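PDB 2JFS: Ser-thr phosphatase MSPP from Mycobacterium smegmatis, which probably removes phosphate from phosphoserine and phosphothreonine in proteins, as a metal-dependent phosphatase of the PP2C family. Local coordinates for residues 32-37 / 181-186; 107-112 / 169-174. All blocks are in the same frame, centred on the assembly; numbering follows the deposited sequence. Where two conformers were deposited one is given.

Contact 1 (32-37 / 181-186). With MN (manganese (II) ion), chain B; MN (manganese (II) ion), chain C; MN (manganese (II) ion), chain D.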
loop_
_atom_site.group_PDB
_atom_site.type_symbol
_atom_site.label_atom_id
_atom_site.label_comp_id
_atom_site.label_asym_id
_atom_site.label_seq_id
_atom_site.Cartn_x
_atom_site.Cartn_y
_atom_site.Cartn_z
ATOM N N TYR A 32 7.800 1.908 -5.973
ATOM C CA TYR A 32 7.588 1.201 -4.721
ATOM C C TYR A 32 6.113 0.906 -4.612
ATOM O O TYR A 32 5.297 1.763 -4.933
ATOM C CB TYR A 32 8.030 2.079 -3.558
ATOM C CG TYR A 32 9.500 2.380 -3.652
ATOM C CD1 TYR A 32 10.438 1.538 -3.060
ATOM C CD2 TYR A 32 9.969 3.465 -4.386
ATOM C CE1 TYR A 32 11.819 1.784 -3.187
ATOM C CE2 TYR A 32 11.330 3.726 -4.513
ATOM C CZ TYR A 32 12.247 2.878 -3.906
ATOM O OH TYR A 32 13.621 3.100 -4.034
ATOM N N ALA A 33 5.753 -0.278 -4.131
ATOM C CA ALA A 33 4.321 -0.624 -4.041
ATOM C C ALA A 33 4.018 -1.717 -3.042
ATOM O O ALA A 33 4.910 -2.548 -2.708
ATOM C CB ALA A 33 3.805 -1.051 -5.430
ATOM N N VAL A 34 2.791 -1.702 -2.528
ATOM C CA VAL A 34 2.248 -2.794 -1.746
ATOM C C VAL A 34 0.936 -3.206 -2.392
ATOM O O VAL A 34 0.165 -2.348 -2.868
ATOM C CB VAL A 34 1.986 -2.366 -0.295
ATOM C CG1 VAL A 34 1.229 -3.438 0.468
ATOM C CG2 VAL A 34 3.314 -2.091 0.405
ATOM N N ALA A 35 0.666 -4.508 -2.400
ATOM C CA ALA A 35 -0.625 -5.041 -2.860
ATOM C C ALA A 35 -1.118 -6.057 -1.823
ATOM O O ALA A 35 -0.380 -6.969 -1.470
ATOM C CB ALA A 35 -0.473 -5.705 -4.265
ATOM N N ASP A 36 -2.327 -5.856 -1.307
ATOM C CA ASP A 36 -2.920 -6.730 -0.292
ATOM C C ASP A 36 -4.023 -7.558 -0.933
ATOM O O ASP A 36 -5.099 -7.057 -1.245
ATOM C CB ASP A 36 -3.445 -5.874 0.864
ATOM C CG ASP A 36 -4.068 -6.700 1.962
ATOM O OD1 ASP A 36 -4.254 -7.918 1.763
ATOM O OD2 ASP A 36 -4.396 -6.069 2.990
ATOM N N GLY A 37 -3.703 -8.807 -1.224
ATOM C CA GLY A 37 -4.642 -9.701 -1.876
ATOM C C GLY A 37 -5.730 -10.229 -0.950
ATOM O O GLY A 37 -5.563 -10.337 0.276
ATOM N N LEU A 181 8.671 8.152 3.443
ATOM C CA LEU A 181 7.372 7.641 3.082
ATOM C C LEU A 181 7.272 6.219 3.573
ATOM O O LEU A 181 8.253 5.476 3.560
ATOM C CB LEU A 181 7.185 7.640 1.562
ATOM C CG LEU A 181 7.364 9.016 0.900
ATOM C CD1 LEU A 181 7.255 8.880 -0.625
ATOM C CD2 LEU A 181 6.315 10.012 1.452
ATOM N N LEU A 182 6.069 5.847 3.979
ATOM C CA LEU A 182 5.777 4.460 4.367
ATOM C C LEU A 182 4.549 3.999 3.613
ATOM O O LEU A 182 3.497 4.620 3.715
ATOM C CB LEU A 182 5.474 4.397 5.878
ATOM C CG LEU A 182 4.798 3.125 6.393
ATOM C CD1 LEU A 182 5.756 1.940 6.284
ATOM C CD2 LEU A 182 4.316 3.262 7.832
ATOM N N ILE A 183 4.684 2.914 2.853
ATOM C CA ILE A 183 3.515 2.232 2.301
ATOM C C ILE A 183 3.275 0.962 3.092
ATOM O O ILE A 183 4.240 0.237 3.373
ATOM C CB ILE A 183 3.706 1.820 0.830
ATOM C CG1 ILE A 183 4.403 2.925 0.020
ATOM C CG2 ILE A 183 2.354 1.412 0.256
ATOM C CD1 ILE A 183 4.821 2.426 -1.373
ATOM N N SER A 184 2.046 0.693 3.494
ATOM C CA SER A 184 1.822 -0.539 4.231
ATOM C C SER A 184 0.525 -1.202 3.856
ATOM O O SER A 184 -0.403 -0.548 3.364
ATOM C CB SER A 184 1.840 -0.309 5.742
ATOM O OG SER A 184 0.617 0.242 6.177
ATOM N N SER A 185 0.442 -2.500 4.068
ATOM C CA SER A 185 -0.888 -3.126 4.037
ATOM C C SER A 185 -1.625 -2.748 5.344
ATOM O O SER A 185 -1.013 -2.267 6.333
ATOM C CB SER A 185 -0.790 -4.658 3.880
ATOM O OG SER A 185 -0.094 -5.232 4.993
ATOM N N ASP A 186 -2.935 -3.005 5.364
ATOM C CA ASP A 186 -3.712 -2.672 6.543
ATOM C C ASP A 186 -3.364 -3.496 7.775
ATOM O O ASP A 186 -3.769 -3.141 8.867
ATOM C CB ASP A 186 -5.214 -2.749 6.235
ATOM C CG ASP A 186 -5.697 -4.141 5.917
ATOM O OD1 ASP A 186 -4.903 -5.079 5.690
ATOM O OD2 ASP A 186 -6.932 -4.292 5.922
HETATM MN MN MN B . -5.124 -9.712 2.315
HETATM MN MN MN C . -4.837 -7.026 4.932
HETATM MN MN MN D . -8.207 -5.938 5.909
HETATM O O HOH W 1 -4.381 -3.375 2.886
HETATM O O HOH W 2 -5.636 -11.935 2.759
HETATM O O HOH W 3 -5.117 -9.265 4.556
HETATM O O HOH W 4 -2.985 -10.275 2.640
HETATM O O HOH W 5 -2.644 -7.370 4.907
HETATM O O HOH W 6 -9.425 -7.801 5.906
#

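Contact 2 (107-112 / 169-174)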
loop_
_atom_site.group_PDB
_atom_site.type_symbol
_atom_site.label_atom_id
_atom_site.label_comp_id
_atom_site.label_asym_id
_atom_site.label_seq_id
_atom_site.Cartn_x
_atom_site.Cartn_y
_atom_site.Cartn_z
ATOM N N VAL A 107 1.581 9.269 -6.389
ATOM C CA VAL A 107 0.964 8.101 -5.760
ATOM C C VAL A 107 -0.282 7.689 -6.543
ATOM O O VAL A 107 -1.041 8.536 -7.049
ATOM C CB VAL A 107 0.689 8.281 -4.232
ATOM C CG1 VAL A 107 -0.288 9.373 -3.991
ATOM C CG2 VAL A 107 0.191 6.986 -3.606
ATOM N N VAL A 108 -0.464 6.374 -6.673
ATOM C CA VAL A 108 -1.646 5.771 -7.279
ATOM C C VAL A 108 -2.172 4.780 -6.238
ATOM O O VAL A 108 -1.403 3.943 -5.781
ATOM C CB VAL A 108 -1.316 5.049 -8.616
ATOM C CG1 VAL A 108 -2.590 4.432 -9.226
ATOM C CG2 VAL A 108 -0.644 6.015 -9.578
ATOM N N ASN A 109 -3.431 4.890 -5.817
ATOM C CA ASN A 109 -3.930 3.922 -4.839
ATOM C C ASN A 109 -5.358 3.460 -5.101
ATOM O O ASN A 109 -6.213 4.238 -5.544
ATOM C CB ASN A 109 -3.795 4.429 -3.394
ATOM C CG ASN A 109 -4.792 5.526 -3.054
ATOM O OD1 ASN A 109 -4.688 6.654 -3.546
ATOM N ND2 ASN A 109 -5.717 5.214 -2.164
ATOM N N ILE A 110 -5.577 2.182 -4.822
ATOM C CA ILE A 110 -6.896 1.573 -4.910
ATOM C C ILE A 110 -7.049 0.581 -3.755
ATOM O O ILE A 110 -6.224 -0.341 -3.580
ATOM C CB ILE A 110 -7.191 0.962 -6.327
ATOM C CG1 ILE A 110 -8.653 0.511 -6.437
ATOM C CG2 ILE A 110 -6.221 -0.173 -6.668
ATOM C CD1 ILE A 110 -9.149 0.196 -7.861
ATOM N N GLY A 111 -8.061 0.795 -2.916
ATOM C CA GLY A 111 -8.266 -0.096 -1.755
ATOM C C GLY A 111 -7.803 0.579 -0.460
ATOM O O GLY A 111 -7.906 1.800 -0.328
ATOM N N ASP A 112 -7.250 -0.212 0.481
ATOM C CA ASP A 112 -7.005 0.269 1.850
ATOM C C ASP A 112 -5.589 0.024 2.370
ATOM O O ASP A 112 -5.396 -0.139 3.580
ATOM C CB ASP A 112 -8.029 -0.312 2.848
ATOM C CG ASP A 112 -7.914 -1.821 3.005
ATOM O OD1 ASP A 112 -7.098 -2.452 2.293
ATOM O OD2 ASP A 112 -8.672 -2.385 3.852
ATOM N N ASP A 169 -7.237 6.367 -7.257
ATOM C CA ASP A 169 -6.888 7.757 -6.967
ATOM C C ASP A 169 -5.447 7.955 -7.423
ATOM O O ASP A 169 -4.615 7.064 -7.283
ATOM C CB ASP A 169 -6.998 8.056 -5.475
ATOM C CG ASP A 169 -8.438 8.170 -5.013
ATOM O OD1 ASP A 169 -9.342 8.326 -5.884
ATOM O OD2 ASP A 169 -8.634 8.125 -3.761
ATOM N N VAL A 170 -5.162 9.105 -8.001
ATOM C CA VAL A 170 -3.854 9.389 -8.594
ATOM C C VAL A 170 -3.560 10.835 -8.237
ATOM O O VAL A 170 -4.299 11.741 -8.711
ATOM C CB VAL A 170 -3.868 9.280 -10.138
ATOM C CG1 VAL A 170 -2.493 9.628 -10.718
ATOM C CG2 VAL A 170 -4.305 7.901 -10.590
ATOM N N PHE A 171 -2.490 11.065 -7.483
ATOM C CA PHE A 171 -2.120 12.408 -7.057
ATOM C C PHE A 171 -0.631 12.643 -6.773
ATOM O O PHE A 171 0.092 11.722 -6.362
ATOM C CB PHE A 171 -2.996 12.846 -5.871
ATOM C CG PHE A 171 -2.772 12.065 -4.621
ATOM C CD1 PHE A 171 -1.967 12.583 -3.606
ATOM C CD2 PHE A 171 -3.373 10.816 -4.439
ATOM C CE1 PHE A 171 -1.756 11.876 -2.415
ATOM C CE2 PHE A 171 -3.162 10.078 -3.247
ATOM C CZ PHE A 171 -2.363 10.622 -2.245
ATOM N N GLY A 172 -0.168 13.874 -7.013
ATOM C CA GLY A 172 1.211 14.273 -6.703
ATOM C C GLY A 172 1.414 14.358 -5.197
ATOM O O GLY A 172 0.525 14.842 -4.488
ATOM N N ILE A 173 2.570 13.887 -4.711
ATOM C CA ILE A 173 2.895 13.797 -3.263
ATOM C C ILE A 173 3.584 15.080 -2.859
ATOM O O ILE A 173 4.595 15.480 -3.460
ATOM C CB ILE A 173 3.852 12.593 -2.912
ATOM C CG1 ILE A 173 3.334 11.288 -3.486
ATOM C CG2 ILE A 173 4.045 12.392 -1.384
ATOM C CD1 ILE A 173 4.349 10.123 -3.395
ATOM N N ASP A 174 3.017 15.716 -1.834
ATOM C CA ASP A 174 3.663 16.819 -1.134
ATOM C C ASP A 174 4.781 16.248 -0.246
ATOM O O ASP A 174 4.520 15.763 0.873
ATOM C CB ASP A 174 2.638 17.586 -0.280
ATOM C CG ASP A 174 3.270 18.758 0.490
ATOM O OD1 ASP A 174 4.320 19.274 0.041
ATOM O OD2 ASP A 174 2.726 19.151 1.552
HETATM O O HOH W 7 -6.316 8.368 -2.228
#

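Contact 1 (32-37 / 181-186)
V34 and I183 pack against each other between the two beta sheets of the PP2C sandwich, strand 31-38 lying in one sheet and strand 180-184 in the other. No hydrogen bond joins the two segments directly; their axes come within 6.7 Å and run nearly parallel, 23° apart, and the gap is bridged by side-chain packing and, at one end, by metal and water. The two branched residues slide past each other in opposite directions, with V34 CG2 3.6 Å from I183 CG2. The other V34 branch, CG1, is anti to its backbone N (chi1 172°), which carries it along the strand to the S185 backbone. I183 sends its longer branch the other way: CG1 stands anti to the carbonyl carbon, and CD1 ends beside the Y32 backbone, 3.7 Å from Y32 O. From the other sheet's side, T93 and V95 of strand 89-96 also touch I183.

At the sheet ends the packing gives way to metal. The D36 and D186 side chains cross at about a right angle, their carboxylate planes 64° apart, and each carboxylate spans two manganese ions. D36 OD2 and D186 OD1 lie only 2.9 Å apart, and the middle ion that both bind probably offsets their repulsion. D224 also binds this ion. D36 OD1 turns to the neighbouring manganese, which the G37 carbonyl binds too, whereas D186 OD2 reaches the third. A water bridges the two segments, donating to D36 OD2 (2.7 Å) and accepting from D186 N.

Contact 2 (107-112 / 169-174)
V107 and F171 form one end of an antiparallel pairing in which every second residue is tied by a reciprocal pair of backbone bonds. V107 N to F171 O is nearly straight, 177° at the hydrogen, and F171 N returns a bond to V107 O. N109 and D169 repeat the pattern two residues on. Between them V108 and V170 make a non-hydrogen-bonded pair with CA atoms 4.4 Å apart, where V170 CA approaches V107 O at 3.3 Å and V108 CA approaches D169 O at 3.2 Å in CA-H...O contacts.

The packing is densest round V107, which is buried and has both F171 and I173 as neighbours. With CG between its backbone N and carbonyl carbon (chi1 66°), the F171 ring leans across toward V107; V107 CG1 lies over one ring face, though its closeness is doubtful in the conformer given. N109 OD1 sits at the ring edge, 3.8 Å from F171 CE2, and I173, beyond the strand, sets CG1 against V107 CB at 4.1 Å. On the other face V108 and V170 meet through a single pair of branches, CG1 and CG2, with helix 63-81 touching both residues.

The two strands also differ in exposure: 107-110 is buried, whereas D169, V170 and F171 are partly exposed. At the D169 end of the polar face one water donates to N109 OD1 at 2.7 Å and to D169 OD2. The D169 carboxylate also has a salt bridge from its OD1 to R158, while N109 ND2 makes a weak bond to the D128 carbonyl. Regular antiparallel pairing with one partly exposed strand fits a sheet edge, and within this chain strand 169-172 is indeed an outermost strand of one sheet of the PP2C sandwich.

In the fold
Contact 1 joins the two sheets of the sandwich across its core, whereas contact 2 adds an edge strand to the sheet that also contains strand 31-38; their centres lie about 11 Å apart. Contact 1 holds manganese ligands, and contact 2 approaches the site through D112, just past strand 106-110, whose OD2 is 3.3 Å from D186 OD2. D112 is a magnesium ligand seen in this protein, though here D112 OD2 stays about 4.1 Å from the third manganese, the one bound by D186 OD2. At the other end, L181 CD1 packs on I173 CD1 at 4.2 Å. The paired side chains of contact 2 stand back from the site: that of N109 is about 14 Å from a manganese ion.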